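Local coordinates for RagB/SusD domain protein (Flavobacterium johnsoniae, PDB 5J90), which binds chitin and, as a SusD homologue, probably captures chitin fragments at the cell surface for uptake through a partner outer-membrane transporter, at residues A203-L208 with A333-L338; D438-G443 with V499-N504; G456-T461 with P492-T497. All blocks are in the same frame, centred on the assembly; numbering follows the deposited sequence.

Interaction 1 (A203-L208 with A333-L338); sequences ANTLRL and AEAYFL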
ATOM      1  N   ALA A 203       1.771 -28.733   1.377  1.00  8.68           N
ATOM      2  CA  ALA A 203       1.989 -27.735   0.334  1.00  8.68           C
ATOM      3  C   ALA A 203       0.685 -27.036  -0.056  1.00  8.76           C
ATOM      4  O   ALA A 203       0.671 -25.817  -0.241  1.00  8.96           O
ATOM      5  CB  ALA A 203       2.646 -28.364  -0.898  1.00  9.83           C
ATOM      6  N   ASN A 204      -0.406 -27.794  -0.194  1.00  8.40           N
ATOM      7  CA  ASN A 204      -1.701 -27.192  -0.499  1.00  7.84           C
ATOM      8  C   ASN A 204      -2.121 -26.207   0.592  1.00  7.94           C
ATOM      9  O   ASN A 204      -2.648 -25.120   0.305  1.00  8.05           O
ATOM     10  CB  ASN A 204      -2.790 -28.266  -0.633  1.00  8.85           C
ATOM     11  CG  ASN A 204      -2.558 -29.217  -1.798  1.00 10.48           C
ATOM     12  OD1 ASN A 204      -1.905 -28.878  -2.788  1.00  9.59           O
ATOM     13  ND2 ASN A 204      -3.119 -30.418  -1.687  1.00 10.15           N
ATOM     14  N   THR A 205      -1.902 -26.580   1.851  1.00  7.61           N
ATOM     15  CA  THR A 205      -2.336 -25.743   2.960  1.00  7.05           C
ATOM     16  C   THR A 205      -1.473 -24.476   3.046  1.00  7.55           C
ATOM     17  O   THR A 205      -1.972 -23.387   3.330  1.00  8.00           O
ATOM     18  CB  THR A 205      -2.289 -26.515   4.290  1.00  7.90           C
ATOM     19  OG1 THR A 205      -2.949 -27.776   4.123  1.00  8.93           O
ATOM     20  CG2 THR A 205      -3.004 -25.736   5.388  1.00 10.49           C
ATOM     21  N   LEU A 206      -0.181 -24.626   2.769  1.00  7.66           N
ATOM     22  CA  LEU A 206       0.732 -23.486   2.696  1.00  8.63           C
ATOM     23  C   LEU A 206       0.309 -22.548   1.562  1.00  8.17           C
ATOM     24  O   LEU A 206       0.311 -21.321   1.741  1.00  7.84           O
ATOM     25  CB  LEU A 206       2.163 -23.992   2.497  1.00  9.20           C
ATOM     26  CG  LEU A 206       3.310 -22.990   2.415  1.00  8.80           C
ATOM     27  CD1 LEU A 206       3.277 -22.008   3.568  1.00 10.64           C
ATOM     28  CD2 LEU A 206       4.644 -23.745   2.363  1.00  9.98           C
ATOM     29  N   ARG A 207      -0.077 -23.107   0.409  1.00  7.35           N
ATOM     30  CA  ARG A 207      -0.624 -22.279  -0.665  1.00  7.20           C
ATOM     31  C   ARG A 207      -1.838 -21.479  -0.182  1.00  7.88           C
ATOM     32  O   ARG A 207      -1.968 -20.299  -0.483  1.00  7.75           O
ATOM     33  CB  ARG A 207      -1.032 -23.124  -1.879  1.00  8.18           C
ATOM     34  CG  ARG A 207      -1.552 -22.256  -3.032  1.00  7.49           C
ATOM     35  CD  ARG A 207      -2.203 -23.055  -4.176  1.00  8.24           C
ATOM     36  NE  ARG A 207      -1.362 -24.154  -4.632  1.00  8.56           N
ATOM     37  CZ  ARG A 207      -0.267 -24.027  -5.376  1.00  8.82           C
ATOM     38  NH1 ARG A 207       0.154 -22.830  -5.779  1.00  9.67           N
ATOM     39  NH2 ARG A 207       0.425 -25.118  -5.704  1.00  9.56           N
ATOM     40  N   LEU A 208      -2.731 -22.130   0.559  1.00  7.86           N
ATOM     41  CA  LEU A 208      -3.910 -21.448   1.075  1.00  7.89           C
ATOM     42  C   LEU A 208      -3.546 -20.303   2.021  1.00  7.21           C
ATOM     43  O   LEU A 208      -4.139 -19.216   1.944  1.00  7.77           O
ATOM     44  CB  LEU A 208      -4.857 -22.458   1.748  1.00  8.12           C
ATOM     45  CG  LEU A 208      -6.169 -21.916   2.326  1.00  7.83           C
ATOM     46  CD1 LEU A 208      -7.027 -21.248   1.243  1.00  9.35           C
ATOM     47  CD2 LEU A 208      -6.945 -23.039   3.010  1.00  9.09           C
ATOM     48  N   ALA A 333      -5.788 -26.851  12.621  1.00  9.08           N
ATOM     49  CA  ALA A 333      -6.791 -25.835  12.952  1.00  8.57           C
ATOM     50  C   ALA A 333      -6.713 -24.632  12.011  1.00  8.82           C
ATOM     51  O   ALA A 333      -7.742 -24.107  11.581  1.00  8.98           O
ATOM     52  CB  ALA A 333      -6.661 -25.384  14.398  1.00  9.91           C
ATOM     53  N   GLU A 334      -5.495 -24.217  11.672  1.00  8.71           N
ATOM     54  CA  GLU A 334      -5.308 -23.082  10.776  1.00  9.14           C
ATOM     55  C   GLU A 334      -5.972 -23.321   9.425  1.00  8.91           C
ATOM     56  O   GLU A 334      -6.526 -22.397   8.838  1.00  8.27           O
ATOM     57  CB  GLU A 334      -3.818 -22.792  10.564  1.00  8.88           C
ATOM     58  CG  GLU A 334      -3.596 -21.633   9.588  1.00  8.92           C
ATOM     59  CD  GLU A 334      -2.146 -21.248   9.378  1.00 10.14           C
ATOM     60  OE1 GLU A 334      -1.277 -21.637  10.189  1.00 10.89           O
ATOM     61  OE2 GLU A 334      -1.881 -20.532   8.386  1.00  9.87           O
ATOM     62  N   ALA A 335      -5.912 -24.549   8.918  1.00  7.97           N
ATOM     63  CA  ALA A 335      -6.557 -24.850   7.644  1.00  9.06           C
ATOM     64  C   ALA A 335      -8.069 -24.603   7.709  1.00  8.78           C
ATOM     65  O   ALA A 335      -8.659 -24.085   6.752  1.00  9.42           O
ATOM     66  CB  ALA A 335      -6.252 -26.276   7.218  1.00  9.99           C
ATOM     67  N   TYR A 336      -8.699 -24.970   8.825  1.00  8.91           N
ATOM     68  CA  TYR A 336     -10.122 -24.699   8.996  1.00  8.81           C
ATOM     69  C   TYR A 336     -10.416 -23.208   9.071  1.00  8.40           C
ATOM     70  O   TYR A 336     -11.406 -22.747   8.494  1.00  8.86           O
ATOM     71  CB  TYR A 336     -10.669 -25.399  10.242  1.00  8.72           C
ATOM     72  CG  TYR A 336     -10.801 -26.896  10.080  1.00  8.81           C
ATOM     73  CD1 TYR A 336      -9.844 -27.758  10.600  1.00  9.40           C
ATOM     74  CD2 TYR A 336     -11.884 -27.445   9.391  1.00 10.64           C
ATOM     75  CE1 TYR A 336      -9.965 -29.136  10.456  1.00 10.60           C
ATOM     76  CE2 TYR A 336     -12.006 -28.814   9.235  1.00 11.00           C
ATOM     77  CZ  TYR A 336     -11.048 -29.650   9.764  1.00 10.67           C
ATOM     78  OH  TYR A 336     -11.177 -31.010   9.601  1.00 12.83           O
ATOM     79  N   PHE A 337      -9.580 -22.440   9.770  1.00  8.10           N
ATOM     80  CA  PHE A 337      -9.822 -21.005   9.893  1.00  8.67           C
ATOM     81  C   PHE A 337      -9.535 -20.265   8.585  1.00  8.55           C
ATOM     82  O   PHE A 337     -10.183 -19.259   8.286  1.00  9.01           O
ATOM     83  CB  PHE A 337      -9.028 -20.411  11.060  1.00  8.79           C
ATOM     84  CG  PHE A 337      -9.434 -20.960  12.409  1.00  8.25           C
ATOM     85  CD1 PHE A 337     -10.763 -20.920  12.821  1.00  9.39           C
ATOM     86  CD2 PHE A 337      -8.495 -21.531  13.253  1.00  8.93           C
ATOM     87  CE1 PHE A 337     -11.144 -21.437  14.068  1.00 10.51           C
ATOM     88  CE2 PHE A 337      -8.874 -22.045  14.490  1.00  9.39           C
ATOM     89  CZ  PHE A 337     -10.194 -21.990  14.895  1.00 10.46           C
ATOM     90  N   LEU A 338      -8.589 -20.777   7.800  1.00  8.39           N
ATOM     91  CA  LEU A 338      -8.355 -20.236   6.467  1.00  8.33           C
ATOM     92  C   LEU A 338      -9.579 -20.497   5.590  1.00  8.39           C
ATOM     93  O   LEU A 338     -10.060 -19.591   4.906  1.00  8.89           O
ATOM     94  CB  LEU A 338      -7.112 -20.873   5.846  1.00  7.79           C
ATOM     95  CG  LEU A 338      -5.796 -20.285   6.351  1.00  7.11           C
ATOM     96  CD1 LEU A 338      -4.666 -21.214   5.994  1.00  9.08           C
ATOM     97  CD2 LEU A 338      -5.576 -18.908   5.738  1.00  8.34           C
TER
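Leu208 and Leu338 carry most of this helix-to-helix contact, their side chains running antiparallel alongside one another. Leu208 leaves its helix facing the other segment, and its CB lies 4.4 Å from Leu338 CD1. With CG anti to the backbone N (chi1 -179°), the branch point is carried over the root of the partner side chain, where CG meets both CB and CD1 of Leu338. The approach closes at the tip: Leu208 CD2 comes to 3.6 Å from Leu338 CB and also skirts the carbonyl oxygen of Ala335. Less than one turn earlier, Thr205 CG2 touches Ala335 CB at 3.8 Å. That methyl is likewise anti to the backbone N, which leaves OG1 beside it to bond Arg201 O and Met237 N instead of crossing the interface. The contact is thus made by apolar side-chain atoms, with backbone carbonyl oxygens at its margin, and the helix axes are 10.2 Å apart at an angle of 45°. Helix 196-213 is backed by helix 219-231, whose Ala226 and Ala229 also touch Leu208. Leu338 of helix 332-344, in turn, packs on Lys424 of helix 413-428, in a buried helical layer consistent with the TPR-like core of SusD proteins.

Interaction 2 (D438-G443 with V499-N504); sequences DYRRTG and VWWDVN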
ATOM      1  N   ASP A 438      -0.868 -12.282  10.245  1.00  7.76           N
ATOM      2  CA  ASP A 438      -2.329 -12.209  10.231  1.00  8.29           C
ATOM      3  C   ASP A 438      -2.841 -10.938  10.908  1.00  8.24           C
ATOM      4  O   ASP A 438      -3.834 -10.345  10.461  1.00  8.93           O
ATOM      5  CB  ASP A 438      -2.902 -13.445  10.926  1.00  9.63           C
ATOM      6  CG  ASP A 438      -3.904 -14.206  10.083  1.00 11.29           C
ATOM      7  OD1 ASP A 438      -4.026 -13.987   8.855  1.00 10.99           O
ATOM      8  OD2 ASP A 438      -4.590 -15.053  10.684  1.00 12.86           O
ATOM      9  N   TYR A 439      -2.172 -10.496  11.974  1.00  7.60           N
ATOM     10  CA  TYR A 439      -2.564  -9.278  12.667  1.00  7.91           C
ATOM     11  C   TYR A 439      -2.337  -8.068  11.769  1.00  8.02           C
ATOM     12  O   TYR A 439      -3.167  -7.158  11.702  1.00  8.69           O
ATOM     13  CB  TYR A 439      -1.796  -9.093  13.984  1.00  8.75           C
ATOM     14  CG  TYR A 439      -2.085  -7.747  14.604  1.00  8.49           C
ATOM     15  CD1 TYR A 439      -3.227  -7.539  15.367  1.00  8.47           C
ATOM     16  CD2 TYR A 439      -1.233  -6.664  14.388  1.00 10.06           C
ATOM     17  CE1 TYR A 439      -3.506  -6.297  15.916  1.00  9.93           C
ATOM     18  CE2 TYR A 439      -1.503  -5.422  14.931  1.00 12.29           C
ATOM     19  CZ  TYR A 439      -2.640  -5.244  15.694  1.00 11.36           C
ATOM     20  OH  TYR A 439      -2.906  -4.005  16.246  1.00 13.94           O
ATOM     21  N   ARG A 440      -1.198  -8.037  11.089  1.00  7.38           N
ATOM     22  CA  ARG A 440      -0.953  -6.932  10.166  1.00  7.44           C
ATOM     23  C   ARG A 440      -2.035  -6.885   9.083  1.00  7.30           C
ATOM     24  O   ARG A 440      -2.588  -5.818   8.786  1.00  8.36           O
ATOM     25  CB  ARG A 440       0.455  -7.033   9.563  1.00  7.64           C
ATOM     26  CG  ARG A 440       1.567  -6.636  10.538  1.00  7.35           C
ATOM     27  CD  ARG A 440       2.959  -6.806   9.931  1.00  7.52           C
ATOM     28  NE  ARG A 440       3.322  -8.220   9.793  1.00  7.02           N
ATOM     29  CZ  ARG A 440       4.291  -8.655   8.993  1.00  6.64           C
ATOM     30  NH1 ARG A 440       4.971  -7.795   8.241  1.00  8.30           N
ATOM     31  NH2 ARG A 440       4.562  -9.951   8.918  1.00  7.49           N
ATOM     32  N   ARG A 441      -2.350  -8.033   8.495  1.00  6.81           N
ATOM     33  CA  ARG A 441      -3.344  -8.055   7.430  1.00  7.22           C
ATOM     34  C   ARG A 441      -4.750  -7.684   7.896  1.00  7.87           C
ATOM     35  O   ARG A 441      -5.415  -6.885   7.245  1.00  8.37           O
ATOM     36  CB  ARG A 441      -3.377  -9.412   6.742  1.00  7.11           C
ATOM     37  CG  ARG A 441      -4.425  -9.483   5.631  1.00  8.83           C
ATOM     38  CD  ARG A 441      -4.381 -10.806   4.912  1.00  8.19           C
ATOM     39  NE  ARG A 441      -4.741 -11.928   5.779  1.00  8.62           N
ATOM     40  CZ  ARG A 441      -5.980 -12.387   5.950  1.00  9.06           C
ATOM     41  NH1 ARG A 441      -7.011 -11.815   5.337  1.00  8.05           N
ATOM     42  NH2 ARG A 441      -6.189 -13.425   6.747  1.00  8.96           N
ATOM     43  N   THR A 442      -5.199  -8.253   9.013  1.00  8.31           N
ATOM     44  CA  THR A 442      -6.608  -8.164   9.399  1.00  8.48           C
ATOM     45  C   THR A 442      -6.901  -7.178  10.514  1.00  8.62           C
ATOM     46  O   THR A 442      -8.041  -6.738  10.665  1.00  9.90           O
ATOM     47  CB  THR A 442      -7.167  -9.529   9.859  1.00  8.37           C
ATOM     48  OG1 THR A 442      -6.554  -9.914  11.108  1.00  8.33           O
ATOM     49  CG2 THR A 442      -6.936 -10.607   8.812  1.00 10.27           C
ATOM     50  N   GLY A 443      -5.896  -6.857  11.321  1.00  7.77           N
ATOM     51  CA  GLY A 443      -6.088  -6.061  12.522  1.00  8.46           C
ATOM     52  C   GLY A 443      -6.651  -6.853  13.697  1.00  8.63           C
ATOM     53  O   GLY A 443      -7.029  -6.256  14.704  1.00 10.65           O
ATOM     54  N   VAL A 499       4.810  -3.483   3.688  1.00  6.92           N
ATOM     55  CA  VAL A 499       5.164  -4.396   2.601  1.00  7.60           C
ATOM     56  C   VAL A 499       3.987  -4.514   1.629  1.00  7.07           C
ATOM     57  O   VAL A 499       2.851  -4.134   1.955  1.00  7.77           O
ATOM     58  CB  VAL A 499       5.609  -5.800   3.094  1.00  6.94           C
ATOM     59  CG1 VAL A 499       6.761  -5.674   4.086  1.00  8.36           C
ATOM     60  CG2 VAL A 499       4.444  -6.583   3.713  1.00  7.74           C
ATOM     61  N   TRP A 500       4.261  -5.031   0.435  1.00  6.87           N
ATOM     62  CA  TRP A 500       3.273  -5.116  -0.641  1.00  7.17           C
ATOM     63  C   TRP A 500       1.912  -5.701  -0.243  1.00  6.26           C
ATOM     64  O   TRP A 500       0.875  -5.110  -0.575  1.00  7.61           O
ATOM     65  CB  TRP A 500       3.910  -5.857  -1.821  1.00  8.39           C
ATOM     66  CG  TRP A 500       3.003  -6.368  -2.899  1.00  7.54           C
ATOM     67  CD1 TRP A 500       2.472  -5.666  -3.946  1.00  8.01           C
ATOM     68  CD2 TRP A 500       2.560  -7.723  -3.059  1.00  6.33           C
ATOM     69  NE1 TRP A 500       1.714  -6.504  -4.740  1.00  8.63           N
ATOM     70  CE2 TRP A 500       1.752  -7.771  -4.215  1.00  6.99           C
ATOM     71  CE3 TRP A 500       2.767  -8.900  -2.333  1.00  8.41           C
ATOM     72  CZ2 TRP A 500       1.146  -8.952  -4.656  1.00  8.99           C
ATOM     73  CZ3 TRP A 500       2.167 -10.067  -2.767  1.00  7.94           C
ATOM     74  CH2 TRP A 500       1.366 -10.087  -3.921  1.00  8.44           C
ATOM     75  N   TRP A 501       1.873  -6.834   0.463  1.00  7.02           N
ATOM     76  CA  TRP A 501       0.556  -7.399   0.800  1.00  6.74           C
ATOM     77  C   TRP A 501      -0.156  -6.636   1.918  1.00  6.90           C
ATOM     78  O   TRP A 501      -1.369  -6.771   2.080  1.00  7.86           O
ATOM     79  CB  TRP A 501       0.593  -8.914   1.102  1.00  6.78           C
ATOM     80  CG  TRP A 501       1.538  -9.356   2.205  1.00  6.82           C
ATOM     81  CD1 TRP A 501       2.699 -10.056   2.025  1.00  7.08           C
ATOM     82  CD2 TRP A 501       1.390  -9.180   3.629  1.00  5.75           C
ATOM     83  NE1 TRP A 501       3.299 -10.311   3.240  1.00  6.90           N
ATOM     84  CE2 TRP A 501       2.518  -9.790   4.243  1.00  6.27           C
ATOM     85  CE3 TRP A 501       0.421  -8.588   4.448  1.00  7.91           C
ATOM     86  CZ2 TRP A 501       2.710  -9.798   5.632  1.00  6.99           C
ATOM     87  CZ3 TRP A 501       0.613  -8.599   5.830  1.00  7.97           C
ATOM     88  CH2 TRP A 501       1.756  -9.197   6.407  1.00  7.63           C
ATOM     89  N   ASP A 502       0.586  -5.830   2.675  1.00  7.24           N
ATOM     90  CA  ASP A 502       0.054  -5.128   3.845  1.00  7.57           C
ATOM     91  C   ASP A 502      -0.512  -3.769   3.454  1.00  7.43           C
ATOM     92  O   ASP A 502      -0.226  -2.751   4.078  1.00  7.81           O
ATOM     93  CB  ASP A 502       1.176  -4.980   4.892  1.00  8.12           C
ATOM     94  CG  ASP A 502       0.682  -4.520   6.250  1.00  7.89           C
ATOM     95  OD1 ASP A 502      -0.522  -4.701   6.539  1.00  9.21           O
ATOM     96  OD2 ASP A 502       1.523  -3.997   7.026  1.00  8.94           O
ATOM     97  N   VAL A 503      -1.333  -3.760   2.415  1.00  8.68           N
ATOM     98  CA  VAL A 503      -1.852  -2.508   1.878  1.00  8.95           C
ATOM     99  C   VAL A 503      -2.818  -1.850   2.863  1.00  9.01           C
ATOM    100  O   VAL A 503      -3.562  -2.527   3.586  1.00  9.18           O
ATOM    101  CB  VAL A 503      -2.513  -2.753   0.497  1.00 11.14           C
ATOM    102  CG1 VAL A 503      -3.633  -3.735   0.611  1.00 12.83           C
ATOM    103  CG2 VAL A 503      -2.991  -1.448  -0.135  1.00 12.56           C
ATOM    104  N   ASN A 504      -2.791  -0.521   2.917  1.00  7.38           N
ATOM    105  CA  ASN A 504      -3.779   0.197   3.716  1.00  8.29           C
ATOM    106  C   ASN A 504      -5.147   0.180   3.037  1.00  8.28           C
ATOM    107  O   ASN A 504      -5.497   1.080   2.262  1.00 10.79           O
ATOM    108  CB  ASN A 504      -3.350   1.639   3.977  1.00  9.38           C
ATOM    109  CG  ASN A 504      -4.299   2.339   4.901  1.00  9.77           C
ATOM    110  OD1 ASN A 504      -4.583   1.847   5.987  1.00 10.86           O
ATOM    111  ND2 ASN A 504      -4.830   3.469   4.473  1.00  9.52           N
TER
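The guanidinium of Arg440 and the outer rim of the Trp501 indole form the tight part of the contact. Trp501 CH2 stands 3.6 Å above the guanidinium plane, over its centre, and the two planes are 68° apart, so the indole pushes a corner against a flat group instead of stacking on it. Arg440 NH2 meanwhile lies at the ring edge, in plane. The arginine gets there with CG anti to its carbonyl carbon (chi1 -75°) and a bend at chi3 (-72°) that turns a guanidinium face to Trp501 CH2. Polar partners hold both groups: Arg440 NH1 donates to the carbonyl oxygens of Arg466 and Asp132, and Trp501 NE1 donates to Asp132 OD1. Val499 CG2 covers one face of the indole, and the backbone N of Arg441 comes to 4.0 Å from Trp501 CZ3 at its edge. A leucine in place of Arg440 would probably leave the Arg466 and Asp132 carbonyls without this donor and Trp501 CH2 without the flat group it abuts.

The Asp502 side is looser. Its OD1 sits 3.3 Å from Arg440 O, a pair of acceptors that cannot bond, and is compensated by a salt bridge to Arg466. Asp502 OD2 stays 5.3 Å from Arg440 NH1. Arg441 turns away after its CB grazes the indole, pairing through NH2 with Asp438 OD1 at 3.1 Å and through NH1 with Glu341. Helix 432-442 is flanked here by Ile421 of helix 413-428 and Met212 of helix 196-213, while the 499-504 loop reaches the second subunit, where Val503 packs on Val503 of that chain.

Interaction 3 (G456-T461 with P492-T497); sequences GGAITT and PDNGGT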
ATOM      1  N   GLY A 456      10.942   7.327  17.182  1.00 16.35           N
ATOM      2  CA  GLY A 456      11.177   8.648  16.619  1.00 18.19           C
ATOM      3  C   GLY A 456      10.206   9.023  15.516  1.00 19.98           C
ATOM      4  O   GLY A 456      10.515   9.867  14.671  1.00 24.57           O
ATOM      5  N   GLY A 457       9.034   8.398  15.514  1.00 15.21           N
ATOM      6  CA  GLY A 457       8.003   8.721  14.545  1.00 20.03           C
ATOM      7  C   GLY A 457       7.908   7.764  13.366  1.00 17.05           C
ATOM      8  O   GLY A 457       6.956   7.833  12.590  1.00 20.34           O
ATOM      9  N   ALA A 458       8.884   6.874  13.227  1.00 16.24           N
ATOM     10  CA  ALA A 458       8.915   5.952  12.088  1.00 13.24           C
ATOM     11  C   ALA A 458       7.848   4.866  12.199  1.00 12.80           C
ATOM     12  O   ALA A 458       7.378   4.349  11.185  1.00 13.90           O
ATOM     13  CB  ALA A 458      10.279   5.315  11.975  1.00 17.16           C
ATOM     14  N   ILE A 459       7.484   4.511  13.431  1.00 12.49           N
ATOM     15  CA  ILE A 459       6.527   3.441  13.683  1.00 11.64           C
ATOM     16  C   ILE A 459       5.412   3.983  14.558  1.00 11.68           C
ATOM     17  O   ILE A 459       5.681   4.581  15.605  1.00 12.85           O
ATOM     18  CB  ILE A 459       7.200   2.232  14.373  1.00 11.38           C
ATOM     19  CG1 ILE A 459       8.339   1.702  13.494  1.00 11.64           C
ATOM     20  CG2 ILE A 459       6.172   1.134  14.675  1.00  9.32           C
ATOM     21  CD1 ILE A 459       9.151   0.590  14.130  1.00 11.59           C
ATOM     22  N   THR A 460       4.171   3.801  14.130  1.00 11.07           N
ATOM     23  CA  THR A 460       3.035   4.318  14.893  1.00 11.52           C
ATOM     24  C   THR A 460       2.680   3.387  16.049  1.00 12.61           C
ATOM     25  O   THR A 460       2.841   2.167  15.971  1.00 11.55           O
ATOM     26  CB  THR A 460       1.751   4.523  14.031  1.00 11.77           C
ATOM     27  OG1 THR A 460       1.185   3.258  13.671  1.00 13.02           O
ATOM     28  CG2 THR A 460       2.030   5.356  12.769  1.00 12.83           C
ATOM     29  N   THR A 461       2.168   3.969  17.122  1.00 12.27           N
ATOM     30  CA  THR A 461       1.644   3.174  18.221  1.00 11.65           C
ATOM     31  C   THR A 461       0.401   2.408  17.785  1.00 11.08           C
ATOM     32  O   THR A 461       0.209   1.248  18.134  1.00 11.35           O
ATOM     33  CB  THR A 461       1.351   4.081  19.422  1.00 12.49           C
ATOM     34  OG1 THR A 461       2.595   4.583  19.907  1.00 14.79           O
ATOM     35  CG2 THR A 461       0.645   3.318  20.543  1.00 13.20           C
ATOM     36  N   PRO A 492      10.592   4.632   2.679  1.00  7.82           N
ATOM     37  CA  PRO A 492      11.704   4.580   3.637  1.00  8.30           C
ATOM     38  C   PRO A 492      11.933   3.192   4.232  1.00  8.59           C
ATOM     39  O   PRO A 492      10.991   2.468   4.565  1.00  9.16           O
ATOM     40  CB  PRO A 492      11.276   5.575   4.726  1.00 10.46           C
ATOM     41  CG  PRO A 492      10.385   6.546   4.001  1.00 14.12           C
ATOM     42  CD  PRO A 492       9.634   5.707   2.997  1.00 10.00           C
ATOM     43  N   ASP A 493      13.200   2.835   4.382  1.00  8.74           N
ATOM     44  CA  ASP A 493      13.571   1.525   4.905  1.00  8.44           C
ATOM     45  C   ASP A 493      13.541   1.552   6.430  1.00  9.72           C
ATOM     46  O   ASP A 493      14.581   1.622   7.096  1.00 10.71           O
ATOM     47  CB  ASP A 493      14.960   1.147   4.384  1.00  8.98           C
ATOM     48  CG  ASP A 493      15.458  -0.197   4.905  1.00  9.31           C
ATOM     49  OD1 ASP A 493      14.647  -1.070   5.296  1.00  9.67           O
ATOM     50  OD2 ASP A 493      16.696  -0.379   4.912  1.00 11.01           O
ATOM     51  N   ASN A 494      12.331   1.529   6.980  1.00  8.75           N
ATOM     52  CA  ASN A 494      12.138   1.474   8.423  1.00  8.87           C
ATOM     53  C   ASN A 494      10.934   0.589   8.741  1.00  9.42           C
ATOM     54  O   ASN A 494      10.318   0.033   7.837  1.00  9.09           O
ATOM     55  CB  ASN A 494      12.012   2.881   9.032  1.00 11.46           C
ATOM     56  CG  ASN A 494      10.798   3.637   8.539  1.00 12.06           C
ATOM     57  OD1 ASN A 494       9.710   3.088   8.410  1.00 11.94           O
ATOM     58  ND2 ASN A 494      10.984   4.923   8.271  1.00 13.66           N
ATOM     59  N   GLY A 495      10.593   0.478  10.019  1.00  9.84           N
ATOM     60  CA  GLY A 495       9.588  -0.477  10.451  1.00 10.43           C
ATOM     61  C   GLY A 495       8.147  -0.059  10.246  1.00 10.66           C
ATOM     62  O   GLY A 495       7.242  -0.874  10.464  1.00 11.73           O
ATOM     63  N   GLY A 496       7.906   1.185   9.837  1.00 10.44           N
ATOM     64  CA  GLY A 496       6.553   1.655   9.608  1.00 11.28           C
ATOM     65  C   GLY A 496       6.077   1.524   8.174  1.00 10.49           C
ATOM     66  O   GLY A 496       4.886   1.641   7.902  1.00 11.69           O
ATOM     67  N   THR A 497       7.001   1.293   7.244  1.00 10.73           N
ATOM     68  CA  THR A 497       6.639   1.187   5.837  1.00  9.65           C
ATOM     69  C   THR A 497       5.988  -0.161   5.557  1.00  8.65           C
ATOM     70  O   THR A 497       6.503  -1.198   5.946  1.00  9.08           O
ATOM     71  CB  THR A 497       7.876   1.377   4.944  1.00  9.00           C
ATOM     72  OG1 THR A 497       8.379   2.706   5.144  1.00 10.33           O
ATOM     73  CG2 THR A 497       7.542   1.190   3.468  1.00  9.85           C
TER
HETATM   74  O   HOH W   1       7.466   4.891   8.507  1.00 22.08           O
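Ala458 and Ile459 lie against the turn formed by Asn494, Gly495 and Gly496, with the backbones close enough to bring the CA atoms of Ile459 and Gly496 to 4.4 Å. Van der Waals contacts come from two side chains. The methyl of Ala458 rests against the amide group of Asn494, 3.8 Å from ND2, and Ile459 CG1 sits against the peptide bond between Gly495 and Gly496, 3.7 Å from both Gly495 C and Gly496 N, while its CD1 reaches Gly495 CA. Ile459 CG1 is anti to the carbonyl carbon (chi1 -59°), the setting that sends this longer branch to the turn. Both glycines suit the fit, since a CB on Gly495 would strike Ile459 CD1 and one on Gly496 would strike Ala458 O.

No direct conventional hydrogen bond joins the two loops. Gly496 CA makes a CA-H...O contact with Ala458 O at 3.2 Å, and one water donates to Ala458 O at 2.7 Å and to Asn494 OD1 at 2.9 Å. Within the 492-497 loop, Thr497 OG1 donates to a lone pair of Pro492 O in the carbonyl plane.

Pro492 also packs on Gly457 of the second subunit, placing these loops at the dimer interface. The local motif is an Asx turn, Gly496 N donating to Asn494 OD1 at 3.0 Å, superposed on a type I beta turn from Asn494 to Thr497.

How the interactions relate
From the N terminus, interaction 1 comes first: helix 196-213 is rejoined by helix 332-344, and that loop is complete before the next opens. Interaction 2 then starts at the end of helix 432-442. Interaction 3 opens further along at 456-461 and closes at 492-497, inside the longer loop that interaction 2 shuts at 499-504; a single residue, Arg498, separates the two closing segments. No loops cross. Interactions 1 and 2 approach to about 6 Å between nearest atoms without touching, whereas interaction 3 lies on the opposite side of the chain centre from interaction 1. Interaction 1 joins two helices, interaction 2 helix and C-terminal loop, interaction 3 two loops; the last two also touch the second subunit.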